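Local coordinates for protein colicin-B (Escherichia coli, PDB 1RH1) that forms channels in the cytoplasmic membrane of E. coli and closely related bacteria, depolarizing it and dissipating the energy of the cell, at residues K345-E350 with D499-E504; D367-S372 with I493-D498; G333-E338 with T480-V485. All coordinates share one frame; numbering follows the deposited sequence.

Contact 1: K345-E350 with D499-E504; sequences KALSRE and DKFVDE
In the helical pore-forming domain of colicin B, the helices 342-357 and 500-510 pack against each other through Leu347 and Phe501. The short segments run almost exactly antiparallel, with 174° between their directions. Their axes are 10.9 Å apart at closest approach, so side chains rather than backbones fill the interface. Leu347 and Phe501 lie level with each other.

Leu347 reaches across with one branch. Its CG is anti to the backbone N (chi1 174°), and this sends CD1 to the base of the Phe501 side chain. Leu347 CD1 is 3.8 Å from Phe501 CD1 and 4.0 Å from Phe501 CA. The same methyl also meets the next turn of the partner helix, 4.1 Å from Glu504 CB. It thus touches both the ring and the first side-chain carbon of Glu504.

The far end of the ring belongs to Glu350. Glu350 CB is 3.8 Å from Phe501 CE1, and the two side chains cross at about a right angle. The carboxylate of Glu350 is turned 80° from the ring plane. Glu350 thus gives its aliphatic base to the aromatic group. Its OE2 lies 5.4 Å from Glu504 OE2; two like charges at this range would probably disfavour each other mildly.

The packing continues on both helices. Leu347 also touches Leu505 and Ile509, and Phe501 touches Ile351 and Asn354. In this contact two acidic side chains accompany the apolar pair. It is a near-antiparallel packing of two amphipathic helices, as found in the soluble helical bundle of channel-forming colicins.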
ATOM      1  N   LYS A 345     -33.918  -1.813  20.522  1.00 15.62           N
ATOM      2  CA  LYS A 345     -32.576  -2.406  20.475  1.00 16.06           C
ATOM      3  C   LYS A 345     -32.037  -2.790  19.086  1.00 17.81           C
ATOM      4  O   LYS A 345     -30.860  -2.596  18.759  1.00 15.10           O
ATOM      5  CB  LYS A 345     -32.505  -3.684  21.311  1.00 18.72           C
ATOM      6  CG  LYS A 345     -32.553  -3.543  22.806  1.00 21.86           C
ATOM      7  CD  LYS A 345     -32.035  -4.836  23.403  1.00 22.61           C
ATOM      8  CE  LYS A 345     -31.903  -4.703  24.923  1.00 28.43           C
ATOM      9  NZ  LYS A 345     -33.197  -4.560  25.572  1.00 29.47           N
ATOM     10  N   ALA A 346     -32.940  -3.347  18.266  1.00 17.31           N
ATOM     11  CA  ALA A 346     -32.652  -3.818  16.917  1.00 14.82           C
ATOM     12  C   ALA A 346     -32.292  -2.734  15.930  1.00 14.34           C
ATOM     13  O   ALA A 346     -31.455  -2.937  15.043  1.00 13.88           O
ATOM     14  CB  ALA A 346     -33.847  -4.545  16.366  1.00 18.26           C
ATOM     15  N   LEU A 347     -32.997  -1.594  16.095  1.00 14.75           N
ATOM     16  CA  LEU A 347     -32.701  -0.377  15.345  1.00 11.47           C
ATOM     17  C   LEU A 347     -31.298   0.076  15.736  1.00  9.87           C
ATOM     18  O   LEU A 347     -30.480   0.209  14.841  1.00 11.31           O
ATOM     19  CB  LEU A 347     -33.717   0.705  15.677  1.00  3.52           C
ATOM     20  CG  LEU A 347     -33.508   2.095  15.109  1.00  2.00           C
ATOM     21  CD1 LEU A 347     -33.735   2.145  13.618  1.00  4.68           C
ATOM     22  CD2 LEU A 347     -34.504   2.997  15.764  1.00  2.86           C
ATOM     23  N   SER A 348     -30.930   0.275  17.005  1.00  5.70           N
ATOM     24  CA  SER A 348     -29.565   0.606  17.368  1.00  8.91           C
ATOM     25  C   SER A 348     -28.543  -0.331  16.755  1.00 13.78           C
ATOM     26  O   SER A 348     -27.538   0.199  16.286  1.00 15.18           O
ATOM     27  CB  SER A 348     -29.391   0.582  18.863  1.00  8.62           C
ATOM     28  OG  SER A 348     -30.104   1.699  19.368  1.00 15.50           O
ATOM     29  N   ARG A 349     -28.785  -1.664  16.648  1.00 14.52           N
ATOM     30  CA  ARG A 349     -27.846  -2.568  15.972  1.00 15.65           C
ATOM     31  C   ARG A 349     -27.635  -2.012  14.571  1.00 11.77           C
ATOM     32  O   ARG A 349     -26.493  -1.739  14.220  1.00  7.91           O
ATOM     33  CB  ARG A 349     -28.344  -4.009  15.756  1.00 22.11           C
ATOM     34  CG  ARG A 349     -28.924  -4.852  16.886  1.00 31.03           C
ATOM     35  CD  ARG A 349     -27.991  -5.168  18.048  1.00 37.18           C
ATOM     36  NE  ARG A 349     -28.410  -4.495  19.286  1.00 43.60           N
ATOM     37  CZ  ARG A 349     -28.849  -5.115  20.401  1.00 44.32           C
ATOM     38  NH1 ARG A 349     -28.954  -6.449  20.493  1.00 44.86           N
ATOM     39  NH2 ARG A 349     -29.175  -4.375  21.462  1.00 46.54           N
ATOM     40  N   GLU A 350     -28.738  -1.757  13.840  1.00  9.24           N
ATOM     41  CA  GLU A 350     -28.713  -1.137  12.513  1.00  8.69           C
ATOM     42  C   GLU A 350     -27.986   0.206  12.440  1.00 10.33           C
ATOM     43  O   GLU A 350     -27.147   0.366  11.555  1.00  9.00           O
ATOM     44  CB  GLU A 350     -30.120  -0.893  11.987  1.00 11.48           C
ATOM     45  CG  GLU A 350     -30.907  -2.087  11.504  1.00 21.28           C
ATOM     46  CD  GLU A 350     -30.485  -2.563  10.124  1.00 25.98           C
ATOM     47  OE1 GLU A 350     -29.696  -3.511  10.026  1.00 31.23           O
ATOM     48  OE2 GLU A 350     -30.951  -1.978   9.143  1.00 31.85           O
ATOM     49  N   ASP A 499     -33.357   7.486   5.987  1.00  8.25           N
ATOM     50  CA  ASP A 499     -34.705   7.831   6.398  1.00 10.29           C
ATOM     51  C   ASP A 499     -35.390   6.578   6.926  1.00 11.78           C
ATOM     52  O   ASP A 499     -36.375   6.712   7.657  1.00 13.33           O
ATOM     53  CB  ASP A 499     -35.497   8.416   5.214  1.00 12.23           C
ATOM     54  CG  ASP A 499     -36.924   8.858   5.541  1.00 10.95           C
ATOM     55  OD1 ASP A 499     -37.108   9.859   6.235  1.00  8.72           O
ATOM     56  OD2 ASP A 499     -37.857   8.187   5.098  1.00 14.50           O
ATOM     57  N   LYS A 500     -34.897   5.368   6.583  1.00 11.90           N
ATOM     58  CA  LYS A 500     -35.423   4.115   7.124  1.00 16.02           C
ATOM     59  C   LYS A 500     -35.547   4.255   8.634  1.00 12.24           C
ATOM     60  O   LYS A 500     -36.647   4.212   9.184  1.00 14.41           O
ATOM     61  CB  LYS A 500     -34.514   2.887   6.907  1.00 17.33           C
ATOM     62  CG  LYS A 500     -34.181   2.403   5.498  1.00 24.94           C
ATOM     63  CD  LYS A 500     -35.404   2.303   4.574  1.00 33.46           C
ATOM     64  CE  LYS A 500     -34.996   1.943   3.136  1.00 35.91           C
ATOM     65  NZ  LYS A 500     -36.147   1.952   2.244  1.00 36.13           N
ATOM     66  N   PHE A 501     -34.414   4.593   9.258  1.00 12.27           N
ATOM     67  CA  PHE A 501     -34.277   4.749  10.695  1.00  8.69           C
ATOM     68  C   PHE A 501     -35.301   5.669  11.329  1.00 10.04           C
ATOM     69  O   PHE A 501     -35.769   5.372  12.425  1.00  9.07           O
ATOM     70  CB  PHE A 501     -32.871   5.249  10.986  1.00  4.63           C
ATOM     71  CG  PHE A 501     -31.766   4.330  10.474  1.00  2.00           C
ATOM     72  CD1 PHE A 501     -31.966   2.950  10.359  1.00  2.00           C
ATOM     73  CD2 PHE A 501     -30.529   4.882  10.136  1.00  2.00           C
ATOM     74  CE1 PHE A 501     -30.929   2.136   9.908  1.00  2.00           C
ATOM     75  CE2 PHE A 501     -29.501   4.053   9.689  1.00  2.00           C
ATOM     76  CZ  PHE A 501     -29.695   2.678   9.572  1.00  2.00           C
ATOM     77  N   VAL A 502     -35.712   6.754  10.663  1.00  6.25           N
ATOM     78  CA  VAL A 502     -36.713   7.616  11.266  1.00  8.17           C
ATOM     79  C   VAL A 502     -38.124   7.144  10.925  1.00 12.85           C
ATOM     80  O   VAL A 502     -39.086   7.552  11.578  1.00 16.90           O
ATOM     81  CB  VAL A 502     -36.434   9.059  10.810  1.00  7.39           C
ATOM     82  CG1 VAL A 502     -37.413  10.083  11.371  1.00  3.81           C
ATOM     83  CG2 VAL A 502     -35.086   9.437  11.392  1.00  7.12           C
ATOM     84  N   ASP A 503     -38.316   6.277   9.923  1.00 15.17           N
ATOM     85  CA  ASP A 503     -39.617   5.653   9.757  1.00 16.32           C
ATOM     86  C   ASP A 503     -39.807   4.534  10.777  1.00 17.24           C
ATOM     87  O   ASP A 503     -40.913   4.456  11.303  1.00 18.83           O
ATOM     88  CB  ASP A 503     -39.753   5.116   8.344  1.00 19.92           C
ATOM     89  CG  ASP A 503     -40.131   6.185   7.312  1.00 27.25           C
ATOM     90  OD1 ASP A 503     -40.414   7.331   7.681  1.00 30.01           O
ATOM     91  OD2 ASP A 503     -40.159   5.866   6.117  1.00 32.62           O
ATOM     92  N   GLU A 504     -38.798   3.707  11.149  1.00 19.75           N
ATOM     93  CA  GLU A 504     -38.921   2.642  12.157  1.00 17.20           C
ATOM     94  C   GLU A 504     -39.357   3.160  13.511  1.00 14.99           C
ATOM     95  O   GLU A 504     -40.134   2.527  14.201  1.00 16.50           O
ATOM     96  CB  GLU A 504     -37.608   1.906  12.408  1.00 19.67           C
ATOM     97  CG  GLU A 504     -37.364   0.581  11.678  1.00 28.13           C
ATOM     98  CD  GLU A 504     -36.834   0.606  10.232  1.00 31.95           C
ATOM     99  OE1 GLU A 504     -37.650   0.704   9.301  1.00 32.31           O
ATOM    100  OE2 GLU A 504     -35.612   0.491  10.044  1.00 30.41           O
TER

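Contact 2: D367-S372 with I493-D498; sequences DDAMSS and IGAFID
Ala369 meets Ala495 and Phe496 where helix 366-376 passes the C-terminal end of helix 479-495. Along the first segment, Asp368 O ties its own helix together and takes no part across the contact. It accepts the hydroxyl of Ser371 at 2.7 Å from Ser371 OG, and also the amide N of Ser372. Both donors reach the oxygen from the same face of its carbonyl plane. The hydroxyl bond is tilted 33° from that plane.

Ala369 comes next and brings the backbones close. Its CA lies only 4.7 Å from the CA of Ala495. The Ala369 CA also makes a CA-H...O contact with Ala495 O at 3.6 Å, with 130° at the hydrogen. The two methyl groups, Ala369 CB and Ala495 CB, are 4.0 Å apart. Ala369 CB further lies over one face of the Phe496 ring, offset toward its rim, at 4.2 Å from Phe496 CE2.

Ser372, one turn on, packs its CB 3.9 Å from Ala495 CB. Its OG is anti to the carbonyl carbon (chi1 -85°). Ser372 thus gives its CB to Ala495, while its OG is held by a probable hydrogen bond with Asp499 OD1.

Arg364, just before helix 366-376, donates from NE to Ala495 O. Helix 441-452 touches the Phe496 side chain through Met444, Val447 and Glu448. Helix 342-357 meets Ile493 and Ile497, so this helix end is held among three other helices.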
ATOM      1  N   ASP A 367     -30.877  19.368   3.857  1.00 13.64           N
ATOM      2  CA  ASP A 367     -32.299  19.449   3.519  1.00 14.88           C
ATOM      3  C   ASP A 367     -32.962  18.078   3.633  1.00 15.49           C
ATOM      4  O   ASP A 367     -34.145  18.027   3.981  1.00 17.70           O
ATOM      5  CB  ASP A 367     -32.505  20.013   2.077  1.00 16.05           C
ATOM      6  CG  ASP A 367     -32.091  21.481   1.782  1.00 24.58           C
ATOM      7  OD1 ASP A 367     -32.894  22.289   1.297  1.00 21.56           O
ATOM      8  OD2 ASP A 367     -30.933  21.829   2.004  1.00 25.92           O
ATOM      9  N   ASP A 368     -32.244  16.956   3.411  1.00 16.24           N
ATOM     10  CA  ASP A 368     -32.788  15.604   3.552  1.00 11.00           C
ATOM     11  C   ASP A 368     -32.926  15.163   4.987  1.00 12.17           C
ATOM     12  O   ASP A 368     -33.932  14.560   5.335  1.00  7.97           O
ATOM     13  CB  ASP A 368     -31.917  14.588   2.866  1.00 15.20           C
ATOM     14  CG  ASP A 368     -31.942  14.588   1.339  1.00 21.74           C
ATOM     15  OD1 ASP A 368     -31.353  13.682   0.749  1.00 24.20           O
ATOM     16  OD2 ASP A 368     -32.533  15.473   0.720  1.00 26.79           O
ATOM     17  N   ALA A 369     -31.907  15.434   5.821  1.00 11.65           N
ATOM     18  CA  ALA A 369     -31.914  15.137   7.262  1.00  9.60           C
ATOM     19  C   ALA A 369     -32.982  15.930   7.978  1.00 10.17           C
ATOM     20  O   ALA A 369     -33.754  15.365   8.744  1.00 12.12           O
ATOM     21  CB  ALA A 369     -30.604  15.499   7.974  1.00  7.67           C
ATOM     22  N   MET A 370     -33.066  17.235   7.713  1.00  9.49           N
ATOM     23  CA  MET A 370     -34.090  18.057   8.326  1.00  6.68           C
ATOM     24  C   MET A 370     -35.469  17.725   7.819  1.00  5.36           C
ATOM     25  O   MET A 370     -36.434  18.081   8.469  1.00  3.01           O
ATOM     26  CB  MET A 370     -33.823  19.524   8.078  1.00  6.25           C
ATOM     27  CG  MET A 370     -32.755  20.072   9.012  1.00  5.33           C
ATOM     28  SD  MET A 370     -33.197  20.032  10.752  1.00  2.00           S
ATOM     29  CE  MET A 370     -34.667  20.996  10.664  1.00  2.00           C
ATOM     30  N   SER A 371     -35.640  17.055   6.693  1.00  6.02           N
ATOM     31  CA  SER A 371     -36.992  16.649   6.379  1.00 14.25           C
ATOM     32  C   SER A 371     -37.322  15.424   7.245  1.00 16.22           C
ATOM     33  O   SER A 371     -38.466  15.251   7.688  1.00 16.06           O
ATOM     34  CB  SER A 371     -37.114  16.332   4.874  1.00 19.03           C
ATOM     35  OG  SER A 371     -36.307  15.270   4.369  1.00 27.77           O
ATOM     36  N   SER A 372     -36.302  14.599   7.547  1.00 13.14           N
ATOM     37  CA  SER A 372     -36.507  13.421   8.364  1.00 10.53           C
ATOM     38  C   SER A 372     -36.803  13.784   9.783  1.00  9.12           C
ATOM     39  O   SER A 372     -37.841  13.355  10.281  1.00 12.01           O
ATOM     40  CB  SER A 372     -35.313  12.519   8.398  1.00  8.15           C
ATOM     41  OG  SER A 372     -35.382  11.685   7.266  1.00  8.06           O
ATOM     42  N   ILE A 493     -29.203  10.830  14.852  1.00  2.00           N
ATOM     43  CA  ILE A 493     -28.140  10.112  14.164  1.00  2.00           C
ATOM     44  C   ILE A 493     -28.695   9.383  12.940  1.00  5.57           C
ATOM     45  O   ILE A 493     -28.041   9.245  11.908  1.00  2.12           O
ATOM     46  CB  ILE A 493     -27.554   9.133  15.116  1.00  2.00           C
ATOM     47  CG1 ILE A 493     -26.953   9.902  16.243  1.00  5.65           C
ATOM     48  CG2 ILE A 493     -26.516   8.279  14.436  1.00  2.00           C
ATOM     49  CD1 ILE A 493     -26.732   8.962  17.426  1.00  9.86           C
ATOM     50  N   GLY A 494     -29.953   8.952  13.055  1.00  6.47           N
ATOM     51  CA  GLY A 494     -30.642   8.252  11.980  1.00  3.71           C
ATOM     52  C   GLY A 494     -30.709   9.043  10.681  1.00  5.83           C
ATOM     53  O   GLY A 494     -30.251   8.573   9.633  1.00  4.21           O
ATOM     54  N   ALA A 495     -31.238  10.268  10.827  1.00  2.91           N
ATOM     55  CA  ALA A 495     -31.428  11.226   9.746  1.00  3.27           C
ATOM     56  C   ALA A 495     -30.215  11.555   8.878  1.00  2.00           C
ATOM     57  O   ALA A 495     -30.393  11.937   7.732  1.00  2.00           O
ATOM     58  CB  ALA A 495     -31.951  12.523  10.327  1.00  2.00           C
ATOM     59  N   PHE A 496     -28.986  11.429   9.384  1.00  2.00           N
ATOM     60  CA  PHE A 496     -27.774  11.655   8.620  1.00  2.00           C
ATOM     61  C   PHE A 496     -27.351  10.407   7.879  1.00  2.00           C
ATOM     62  O   PHE A 496     -26.378  10.430   7.118  1.00  5.94           O
ATOM     63  CB  PHE A 496     -26.597  12.094   9.537  1.00  4.84           C
ATOM     64  CG  PHE A 496     -26.664  13.572   9.920  1.00  7.48           C
ATOM     65  CD1 PHE A 496     -26.972  13.946  11.227  1.00  4.27           C
ATOM     66  CD2 PHE A 496     -26.474  14.558   8.939  1.00  9.00           C
ATOM     67  CE1 PHE A 496     -27.097  15.294  11.537  1.00  6.48           C
ATOM     68  CE2 PHE A 496     -26.601  15.907   9.262  1.00  2.52           C
ATOM     69  CZ  PHE A 496     -26.915  16.273  10.560  1.00  5.81           C
ATOM     70  N   ILE A 497     -28.054   9.295   8.111  1.00  2.75           N
ATOM     71  CA  ILE A 497     -27.653   8.025   7.525  1.00  5.87           C
ATOM     72  C   ILE A 497     -28.743   7.544   6.605  1.00  2.00           C
ATOM     73  O   ILE A 497     -28.518   7.261   5.429  1.00  7.12           O
ATOM     74  CB  ILE A 497     -27.398   6.932   8.614  1.00  4.18           C
ATOM     75  CG1 ILE A 497     -26.500   7.402   9.749  1.00  2.00           C
ATOM     76  CG2 ILE A 497     -26.707   5.774   7.914  1.00  2.44           C
ATOM     77  CD1 ILE A 497     -26.186   6.363  10.807  1.00  2.00           C
ATOM     78  N   ASP A 498     -29.947   7.503   7.151  1.00  5.80           N
ATOM     79  CA  ASP A 498     -31.022   6.959   6.379  1.00  6.59           C
ATOM     80  C   ASP A 498     -32.368   7.407   6.878  1.00  8.30           C
ATOM     81  O   ASP A 498     -32.522   7.653   8.069  1.00 11.80           O
ATOM     82  CB  ASP A 498     -30.914   5.462   6.452  1.00 12.90           C
ATOM     83  CG  ASP A 498     -31.407   4.749   5.217  1.00 17.18           C
ATOM     84  OD1 ASP A 498     -30.632   3.948   4.703  1.00 24.47           O
ATOM     85  OD2 ASP A 498     -32.535   4.987   4.771  1.00 21.41           O
TER

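Contact 3: G333-E338 with T480-V485; sequences GDKVGE and TVVGFV
Lys335 NZ donates a hydrogen bond to Leu472 O, at the end of helix 457-472, and in doing so passes beside Val482. The ammonium nitrogen lies 3.4 Å from both Val482 CG1 and Val482 CG2, so it faces the fork of the valine. The lysine and valine side chains cross at about a right angle. Lys335 CG is anti to the backbone N (chi1 173°), and the chain runs extended until its last torsion. The bend there, chi4 -79°, sets the direction of NZ. Lower on the same chain, Lys335 CG adds a contact of 4.1 Å with Val482 CG1.

Val336 supplies the apolar part. Its CG2 methyl meets Val482 CG1 at 3.9 Å and lies 3.6 Å from Val482 O. The other methyl, Val336 CG1, is 4.3 Å from Gly483 CA. The backbones come nearest here, with 5.8 Å between the CA atoms of Val336 and Gly483. Having no side chain, Gly483 presents its bare CA to this methyl.

The two short helical segments, from helices 291-340 and 479-495, cross at -128° with axes 9.3 Å apart. Leu472 also touches Val336, Val482 and Val485, and Tyr344 touches Val336.

The chemistry is mostly apolar packing, as suits a predicted transmembrane segment held within a soluble domain. Lys335, the one charged residue that touches the other segment, is partly exposed as a whole. A charge set against valine methyls probably relies on the Leu472 carbonyl to offset the cost. No polar bond ties the two segments directly.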
ATOM      1  N   GLY A 333     -28.682   1.731  22.847  1.00  8.75           N
ATOM      2  CA  GLY A 333     -29.674   0.764  22.440  1.00 12.16           C
ATOM      3  C   GLY A 333     -30.023  -0.130  23.603  1.00 11.95           C
ATOM      4  O   GLY A 333     -31.203  -0.275  23.899  1.00 12.48           O
ATOM      5  N   ASP A 334     -28.999  -0.662  24.278  1.00 10.63           N
ATOM      6  CA  ASP A 334     -29.204  -1.499  25.435  1.00  9.49           C
ATOM      7  C   ASP A 334     -29.914  -0.705  26.517  1.00 10.05           C
ATOM      8  O   ASP A 334     -31.030  -1.130  26.818  1.00 13.65           O
ATOM      9  CB  ASP A 334     -27.857  -2.040  25.951  1.00 10.19           C
ATOM     10  CG  ASP A 334     -27.180  -3.145  25.114  1.00 14.14           C
ATOM     11  OD1 ASP A 334     -26.010  -3.436  25.357  1.00 18.21           O
ATOM     12  OD2 ASP A 334     -27.789  -3.746  24.227  1.00 15.94           O
ATOM     13  N   LYS A 335     -29.406   0.437  27.042  1.00  6.82           N
ATOM     14  CA  LYS A 335     -30.058   1.267  28.071  1.00  5.38           C
ATOM     15  C   LYS A 335     -31.472   1.727  27.753  1.00  4.50           C
ATOM     16  O   LYS A 335     -32.407   1.478  28.508  1.00  6.70           O
ATOM     17  CB  LYS A 335     -29.230   2.518  28.363  1.00  4.33           C
ATOM     18  CG  LYS A 335     -29.811   3.609  29.288  1.00  4.06           C
ATOM     19  CD  LYS A 335     -28.666   4.538  29.683  1.00  9.60           C
ATOM     20  CE  LYS A 335     -28.947   5.523  30.822  1.00 16.58           C
ATOM     21  NZ  LYS A 335     -29.712   6.692  30.415  1.00 19.32           N
ATOM     22  N   VAL A 336     -31.689   2.408  26.640  1.00  7.41           N
ATOM     23  CA  VAL A 336     -33.036   2.814  26.275  1.00  6.82           C
ATOM     24  C   VAL A 336     -33.854   1.556  26.005  1.00  4.65           C
ATOM     25  O   VAL A 336     -35.006   1.477  26.387  1.00  3.40           O
ATOM     26  CB  VAL A 336     -32.919   3.750  25.045  1.00  4.24           C
ATOM     27  CG1 VAL A 336     -34.268   4.194  24.572  1.00  2.00           C
ATOM     28  CG2 VAL A 336     -32.163   5.006  25.430  1.00  2.00           C
ATOM     29  N   GLY A 337     -33.233   0.518  25.458  1.00  8.61           N
ATOM     30  CA  GLY A 337     -33.874  -0.743  25.144  1.00 12.13           C
ATOM     31  C   GLY A 337     -34.618  -1.385  26.305  1.00 17.97           C
ATOM     32  O   GLY A 337     -35.829  -1.569  26.136  1.00 22.14           O
ATOM     33  N   GLU A 338     -34.010  -1.699  27.477  1.00 16.98           N
ATOM     34  CA  GLU A 338     -34.758  -2.326  28.568  1.00 17.64           C
ATOM     35  C   GLU A 338     -35.799  -1.363  29.210  1.00 17.30           C
ATOM     36  O   GLU A 338     -36.182  -1.461  30.379  1.00 24.55           O
ATOM     37  CB  GLU A 338     -33.739  -2.925  29.652  1.00 14.20           C
ATOM     38  CG  GLU A 338     -32.921  -4.276  29.397  1.00 10.94           C
ATOM     39  CD  GLU A 338     -33.393  -5.745  29.729  1.00  8.47           C
ATOM     40  OE1 GLU A 338     -32.620  -6.525  30.293  1.00  2.00           O
ATOM     41  OE2 GLU A 338     -34.481  -6.181  29.354  1.00  2.00           O
ATOM     42  N   THR A 480     -38.666   8.000  31.783  1.00  5.00           N
ATOM     43  CA  THR A 480     -39.566   8.612  30.812  1.00  2.64           C
ATOM     44  C   THR A 480     -38.743   9.425  29.854  1.00  4.40           C
ATOM     45  O   THR A 480     -38.846   9.275  28.641  1.00  8.21           O
ATOM     46  CB  THR A 480     -40.566   9.550  31.448  1.00  3.75           C
ATOM     47  OG1 THR A 480     -40.937   8.990  32.689  1.00  9.65           O
ATOM     48  CG2 THR A 480     -41.811   9.707  30.601  1.00  6.64           C
ATOM     49  N   VAL A 481     -37.876  10.209  30.501  1.00  6.78           N
ATOM     50  CA  VAL A 481     -36.918  11.096  29.883  1.00  5.34           C
ATOM     51  C   VAL A 481     -35.906  10.289  29.094  1.00  4.96           C
ATOM     52  O   VAL A 481     -35.796  10.550  27.903  1.00  8.31           O
ATOM     53  CB  VAL A 481     -36.254  11.915  30.985  1.00  2.00           C
ATOM     54  CG1 VAL A 481     -35.308  12.936  30.408  1.00  2.00           C
ATOM     55  CG2 VAL A 481     -37.332  12.663  31.740  1.00  3.39           C
ATOM     56  N   VAL A 482     -35.180   9.308  29.648  1.00  4.65           N
ATOM     57  CA  VAL A 482     -34.231   8.491  28.883  1.00  6.12           C
ATOM     58  C   VAL A 482     -34.864   7.901  27.620  1.00  5.62           C
ATOM     59  O   VAL A 482     -34.200   7.781  26.590  1.00  9.12           O
ATOM     60  CB  VAL A 482     -33.687   7.367  29.797  1.00  4.58           C
ATOM     61  CG1 VAL A 482     -32.821   6.330  29.083  1.00  2.00           C
ATOM     62  CG2 VAL A 482     -32.827   8.073  30.822  1.00  5.19           C
ATOM     63  N   GLY A 483     -36.157   7.576  27.671  1.00  3.81           N
ATOM     64  CA  GLY A 483     -36.847   7.128  26.481  1.00  6.13           C
ATOM     65  C   GLY A 483     -36.980   8.241  25.430  1.00  6.78           C
ATOM     66  O   GLY A 483     -36.703   8.024  24.249  1.00 12.07           O
ATOM     67  N   PHE A 484     -37.402   9.451  25.834  1.00  4.66           N
ATOM     68  CA  PHE A 484     -37.583  10.570  24.918  1.00  7.03           C
ATOM     69  C   PHE A 484     -36.264  10.911  24.236  1.00  6.23           C
ATOM     70  O   PHE A 484     -36.213  11.034  23.007  1.00  6.86           O
ATOM     71  CB  PHE A 484     -38.094  11.803  25.669  1.00  2.00           C
ATOM     72  CG  PHE A 484     -38.501  12.935  24.739  1.00  2.00           C
ATOM     73  CD1 PHE A 484     -37.608  13.971  24.450  1.00  5.60           C
ATOM     74  CD2 PHE A 484     -39.761  12.926  24.143  1.00  2.00           C
ATOM     75  CE1 PHE A 484     -37.970  14.987  23.559  1.00  5.04           C
ATOM     76  CE2 PHE A 484     -40.111  13.947  23.256  1.00  3.61           C
ATOM     77  CZ  PHE A 484     -39.224  14.975  22.956  1.00  3.00           C
ATOM     78  N   VAL A 485     -35.195  11.032  25.025  1.00  2.00           N
ATOM     79  CA  VAL A 485     -33.909  11.329  24.458  1.00  2.00           C
ATOM     80  C   VAL A 485     -33.429  10.128  23.678  1.00  5.59           C
ATOM     81  O   VAL A 485     -32.739  10.327  22.683  1.00 13.35           O
ATOM     82  CB  VAL A 485     -32.933  11.698  25.575  1.00  2.00           C
ATOM     83  CG1 VAL A 485     -31.518  11.885  25.073  1.00  2.00           C
ATOM     84  CG2 VAL A 485     -33.367  13.041  26.134  1.00  2.00           C
TER

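All three contacts lie in the helical pore-forming domain. Contacts 2 and 3 are buried and share helix 479-495, contact 2 at its C-terminal end and contact 3 nearer its start; their nearest atoms are about 8 Å apart. Contact 1 is only partly buried and uses the following helix, 500-510. It touches both others: it is joined to contact 2 through Asp499 and Ser372, and to contact 3 by a salt bridge between Arg349 and Asp334. The chemistry varies with place. Contact 2 packs small residues closely, contact 3 joins valines with a lysine chain, and contact 1 sets leucine and phenylalanine beside acidic groups.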